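Local coordinates for protein aspergillopepsin-2 heavy chain (Aspergillus niger var. macrosporus, PDB 1Y43) that is part of an acid endopeptidase of the G1 family that cleaves peptide bonds, probably by a glutamic-type mechanism, at residues G12-G15 with D16-T20; I151-G155 with S156-E160. All coordinates share one frame; numbering follows the deposited sequence.

Contact 1 (G12-G15 with D16-T20); sequences GIDG and DTCET
The loop that leaves strand 4-13 and leads into strand 22-32 is where Asp14 meets Cys18, a half-cystine of the disulfide to Cys101. The two side chains pack face-on: CB and SG of Cys18 lie over one face of the Asp14 carboxylate, with SG of Cys18 almost directly above CG of Asp14 at 3.7 Å and CB of Cys18 3.5 Å from OD1 of Asp14. Cys18 carries its sulfur anti to the backbone N (chi1 173°), which lays the CB-SG bond along the flat acid and on to Cys101. Between them the chain turns through Gly15, whose positive phi of 108° would press a side chain against the preceding carbonyl. A weak hydrogen bond, 3.0 Å from Gly15 N to Cys18 O and bent to 130° at the hydrogen, crosses the turn. Asn104 steadies the loop from outside, its OD1 accepting from Asp16 N and its ND2 hydrogen-bonded to Thr17 OG1. Both oxygens of Asp14 have two backbone partners in the neighbouring 101-104 segment: OD2 takes the N-H groups of Cys101 and Glu102, OD1 those of Thr103 and Asn104. With four hydrogen bonds gripping it and a sulfur over one face, this buried carboxylate is fixed in rotation, and the same 101-104 segment is tied to the loop both covalently and by hydrogen bonds.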
loop_
_atom_site.group_PDB
_atom_site.type_symbol
_atom_site.label_atom_id
_atom_site.label_comp_id
_atom_site.label_asym_id
_atom_site.label_seq_id
_atom_site.Cartn_x
_atom_site.Cartn_y
_atom_site.Cartn_z
ATOM N N GLY B 12 2.117 -4.620 -1.463
ATOM C CA GLY B 12 3.394 -5.141 -1.037
ATOM C C GLY B 12 3.434 -6.627 -0.788
ATOM O O GLY B 12 2.414 -7.322 -0.866
ATOM N N ILE B 13 4.654 -7.110 -0.592
ATOM C CA ILE B 13 4.930 -8.503 -0.282
ATOM C C ILE B 13 5.558 -8.529 1.122
ATOM O O ILE B 13 6.475 -7.752 1.417
ATOM C CB ILE B 13 5.926 -9.112 -1.299
ATOM C CG1 ILE B 13 5.270 -9.158 -2.689
ATOM C CG2 ILE B 13 6.367 -10.514 -0.856
ATOM C CD1 ILE B 13 6.192 -9.646 -3.808
ATOM N N ASP B 14 5.005 -9.386 1.978
ATOM C CA ASP B 14 5.470 -9.602 3.343
ATOM C C ASP B 14 5.204 -8.487 4.339
ATOM O O ASP B 14 4.513 -7.517 4.020
ATOM C CB ASP B 14 6.937 -10.046 3.339
ATOM C CG ASP B 14 7.119 -11.402 2.662
ATOM O OD1 ASP B 14 6.195 -12.232 2.744
ATOM O OD2 ASP B 14 8.175 -11.631 2.043
ATOM N N GLY B 15 5.633 -8.698 5.575
ATOM C CA GLY B 15 5.418 -7.701 6.607
ATOM C C GLY B 15 4.368 -8.058 7.649
ATOM O O GLY B 15 4.326 -7.425 8.699
ATOM N N ASP B 16 3.515 -9.042 7.373
ATOM C CA ASP B 16 2.494 -9.425 8.348
ATOM C C ASP B 16 2.953 -10.646 9.149
ATOM O O ASP B 16 3.120 -10.558 10.363
ATOM C CB ASP B 16 1.146 -9.680 7.669
ATOM C CG ASP B 16 0.036 -9.991 8.663
ATOM O OD1 ASP B 16 0.226 -9.821 9.886
ATOM O OD2 ASP B 16 -1.039 -10.407 8.218
ATOM N N THR B 17 3.119 -11.790 8.488
ATOM C CA THR B 17 3.597 -12.999 9.168
ATOM C C THR B 17 5.083 -13.224 8.880
ATOM O O THR B 17 5.703 -14.150 9.408
ATOM C CB THR B 17 2.795 -14.262 8.774
ATOM O OG1 THR B 17 2.876 -14.469 7.361
ATOM C CG2 THR B 17 1.337 -14.113 9.172
ATOM N N CYS B 18 5.633 -12.417 7.978
ATOM C CA CYS B 18 7.047 -12.488 7.630
ATOM C C CYS B 18 7.612 -11.175 8.150
ATOM O O CYS B 18 7.264 -10.113 7.644
ATOM C CB CYS B 18 7.219 -12.564 6.120
ATOM S SG CYS B 18 8.969 -12.447 5.665
ATOM N N GLU B 19 8.487 -11.248 9.146
ATOM C CA GLU B 19 9.029 -10.048 9.787
ATOM C C GLU B 19 10.351 -9.470 9.303
ATOM O O GLU B 19 10.731 -8.380 9.722
ATOM C CB GLU B 19 9.199 -10.292 11.288
ATOM C CG GLU B 19 8.139 -11.169 11.931
ATOM C CD GLU B 19 6.792 -10.490 12.025
ATOM O OE1 GLU B 19 6.748 -9.262 12.280
ATOM O OE2 GLU B 19 5.772 -11.199 11.858
ATOM N N THR B 20 11.061 -10.175 8.443
ATOM C CA THR B 20 12.367 -9.698 8.024
ATOM C C THR B 20 12.438 -8.634 6.920
ATOM O O THR B 20 13.473 -7.977 6.760
ATOM C CB THR B 20 13.246 -10.906 7.677
ATOM O OG1 THR B 20 12.513 -11.761 6.790
ATOM C CG2 THR B 20 13.578 -11.704 8.962
#

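Contact 2 (I151-G155 with S156-E160); sequences IEQDG and SVLTE
Ser156 faces Gln153 as an antiparallel hydrogen-bonded pair, the last rung before the chain reverses. Its N lies 2.8 Å from Gln153 O, reaching that carbonyl from well above its plane, while Gln153 N returns a bond of 2.9 Å to Ser156 O. The same Ser156 O also receives a CA-H contact, 3.2 Å from Glu152 CA. Val157 follows, opposite Glu152 in a non-hydrogen-bonded pair; both side chains leave on one face, with Val157 CG2 4.2 Å from Glu152 OE2, and both pack on aromatic side chains of the other protein chain. Leu158 N then donates an almost straight bond (174°) to Ile151 O, 2.9 Å away. Its side chain runs at about a right angle to Gln153 and puts CD1 3.6 Å from Gln153 OE1 and 4.0 Å from Ile151 CG2, with Phe121 as a further apolar neighbour. The amide end of Gln153 is held by NE2, hydrogen-bonded to Asp111 OD2 and to the backbone of the other chain. The first torsion of Thr159 (chi1 64°) tucks OG1 in over its own backbone, and there it accepts Ile151 N at 3.0 Å, 166° at the hydrogen. A side-chain oxygen thus takes the N-H of Ile151 at a break in strand 156-163; Asp150 OD1 is also hydrogen-bonded to this hydroxyl. Asp154 and Gly155, both with positive phi, form the corner of a type I' turn, and the whole is a classic two-residue beta hairpin.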
loop_
_atom_site.group_PDB
_atom_site.type_symbol
_atom_site.label_atom_id
_atom_site.label_comp_id
_atom_site.label_asym_id
_atom_site.label_seq_id
_atom_site.Cartn_x
_atom_site.Cartn_y
_atom_site.Cartn_z
ATOM N N ILE B 151 -8.362 -0.537 10.987
ATOM C CA ILE B 151 -7.677 0.258 11.992
ATOM C C ILE B 151 -8.572 0.614 13.186
ATOM O O ILE B 151 -9.722 1.045 13.029
ATOM C CB ILE B 151 -7.085 1.560 11.376
ATOM C CG1 ILE B 151 -6.023 1.212 10.337
ATOM C CG2 ILE B 151 -6.487 2.456 12.464
ATOM C CD1 ILE B 151 -5.516 2.405 9.531
ATOM N N GLU B 152 -8.016 0.441 14.375
ATOM C CA GLU B 152 -8.705 0.756 15.614
ATOM C C GLU B 152 -7.678 1.429 16.526
ATOM O O GLU B 152 -6.638 0.840 16.821
ATOM C CB GLU B 152 -9.219 -0.530 16.238
ATOM C CG GLU B 152 -9.923 -0.373 17.559
ATOM C CD GLU B 152 -10.301 -1.727 18.115
ATOM O OE1 GLU B 152 -9.440 -2.359 18.765
ATOM O OE2 GLU B 152 -11.434 -2.186 17.859
ATOM N N GLN B 153 -7.936 2.685 16.888
ATOM C CA GLN B 153 -7.049 3.456 17.759
ATOM C C GLN B 153 -7.838 4.172 18.818
ATOM O O GLN B 153 -8.909 4.699 18.540
ATOM C CB GLN B 153 -6.328 4.535 16.982
ATOM C CG GLN B 153 -5.289 4.052 16.044
ATOM C CD GLN B 153 -4.846 5.155 15.123
ATOM O OE1 GLN B 153 -5.227 6.313 15.290
ATOM N NE2 GLN B 153 -4.063 4.800 14.123
ATOM N N ASP B 154 -7.287 4.221 20.026
ATOM C CA ASP B 154 -7.922 4.906 21.158
ATOM C C ASP B 154 -9.402 4.612 21.320
ATOM O O ASP B 154 -10.184 5.516 21.619
ATOM C CB ASP B 154 -7.739 6.424 21.037
ATOM C CG ASP B 154 -6.302 6.855 21.253
ATOM O OD1 ASP B 154 -5.760 6.589 22.360
ATOM O OD2 ASP B 154 -5.726 7.469 20.318
ATOM N N GLY B 155 -9.775 3.350 21.142
ATOM C CA GLY B 155 -11.168 2.980 21.277
ATOM C C GLY B 155 -12.042 3.510 20.163
ATOM O O GLY B 155 -13.239 3.748 20.358
ATOM N N SER B 156 -11.456 3.695 18.989
ATOM C CA SER B 156 -12.218 4.168 17.841
ATOM C C SER B 156 -11.872 3.372 16.592
ATOM O O SER B 156 -10.696 3.194 16.262
ATOM C CB SER B 156 -11.942 5.654 17.572
ATOM O OG SER B 156 -12.516 6.480 18.574
ATOM N N VAL B 157 -12.899 2.843 15.941
ATOM C CA VAL B 157 -12.720 2.109 14.694
ATOM C C VAL B 157 -12.636 3.211 13.633
ATOM O O VAL B 157 -13.525 4.070 13.546
ATOM C CB VAL B 157 -13.925 1.181 14.418
ATOM C CG1 VAL B 157 -13.732 0.449 13.108
ATOM C CG2 VAL B 157 -14.076 0.185 15.565
ATOM N N LEU B 158 -11.568 3.214 12.844
ATOM C CA LEU B 158 -11.393 4.263 11.845
ATOM C C LEU B 158 -11.615 3.840 10.400
ATOM O O LEU B 158 -11.650 4.691 9.511
ATOM C CB LEU B 158 -10.006 4.900 11.994
ATOM C CG LEU B 158 -9.625 5.452 13.373
ATOM C CD1 LEU B 158 -8.192 5.927 13.353
ATOM C CD2 LEU B 158 -10.566 6.572 13.770
ATOM N N THR B 159 -11.752 2.538 10.156
ATOM C CA THR B 159 -11.967 2.044 8.796
ATOM C C THR B 159 -12.879 0.826 8.758
ATOM O O THR B 159 -13.052 0.123 9.763
ATOM C CB THR B 159 -10.628 1.612 8.094
ATOM O OG1 THR B 159 -10.039 0.509 8.795
ATOM C CG2 THR B 159 -9.630 2.758 8.045
ATOM N N GLU B 160 -13.457 0.600 7.584
ATOM C CA GLU B 160 -14.293 -0.555 7.298
ATOM C C GLU B 160 -13.800 -1.058 5.936
ATOM O O GLU B 160 -13.773 -0.307 4.956
ATOM C CB GLU B 160 -15.774 -0.177 7.220
ATOM C CG GLU B 160 -16.437 -0.039 8.581
ATOM C CD GLU B 160 -17.854 0.524 8.498
ATOM O OE1 GLU B 160 -18.404 0.610 7.362
ATOM O OE2 GLU B 160 -18.417 0.904 9.565
#

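How the contacts relate
Contact 1 comes early in the chain and contact 2 near its end. Their centres are 22 Å apart and their nearest atoms about 13 Å, so they do not touch. Contact 1 lies in the connection between the antiparallel neighbours 4-13 and 22-32 of the mixed sheet. Contact 2 is the hairpin of strands 147-153 and 156-163, outermost of the five-stranded sheet within this chain, where a strand of the other chain pairs in parallel at Ile151 and carries the sheet on. Strand 117-121 is common to their surroundings: it pairs in parallel with strand 4-13, and its Leu118 and Phe121 pack on the hairpin. Both contacts meet the second chain, consistent with one fold built from two chains.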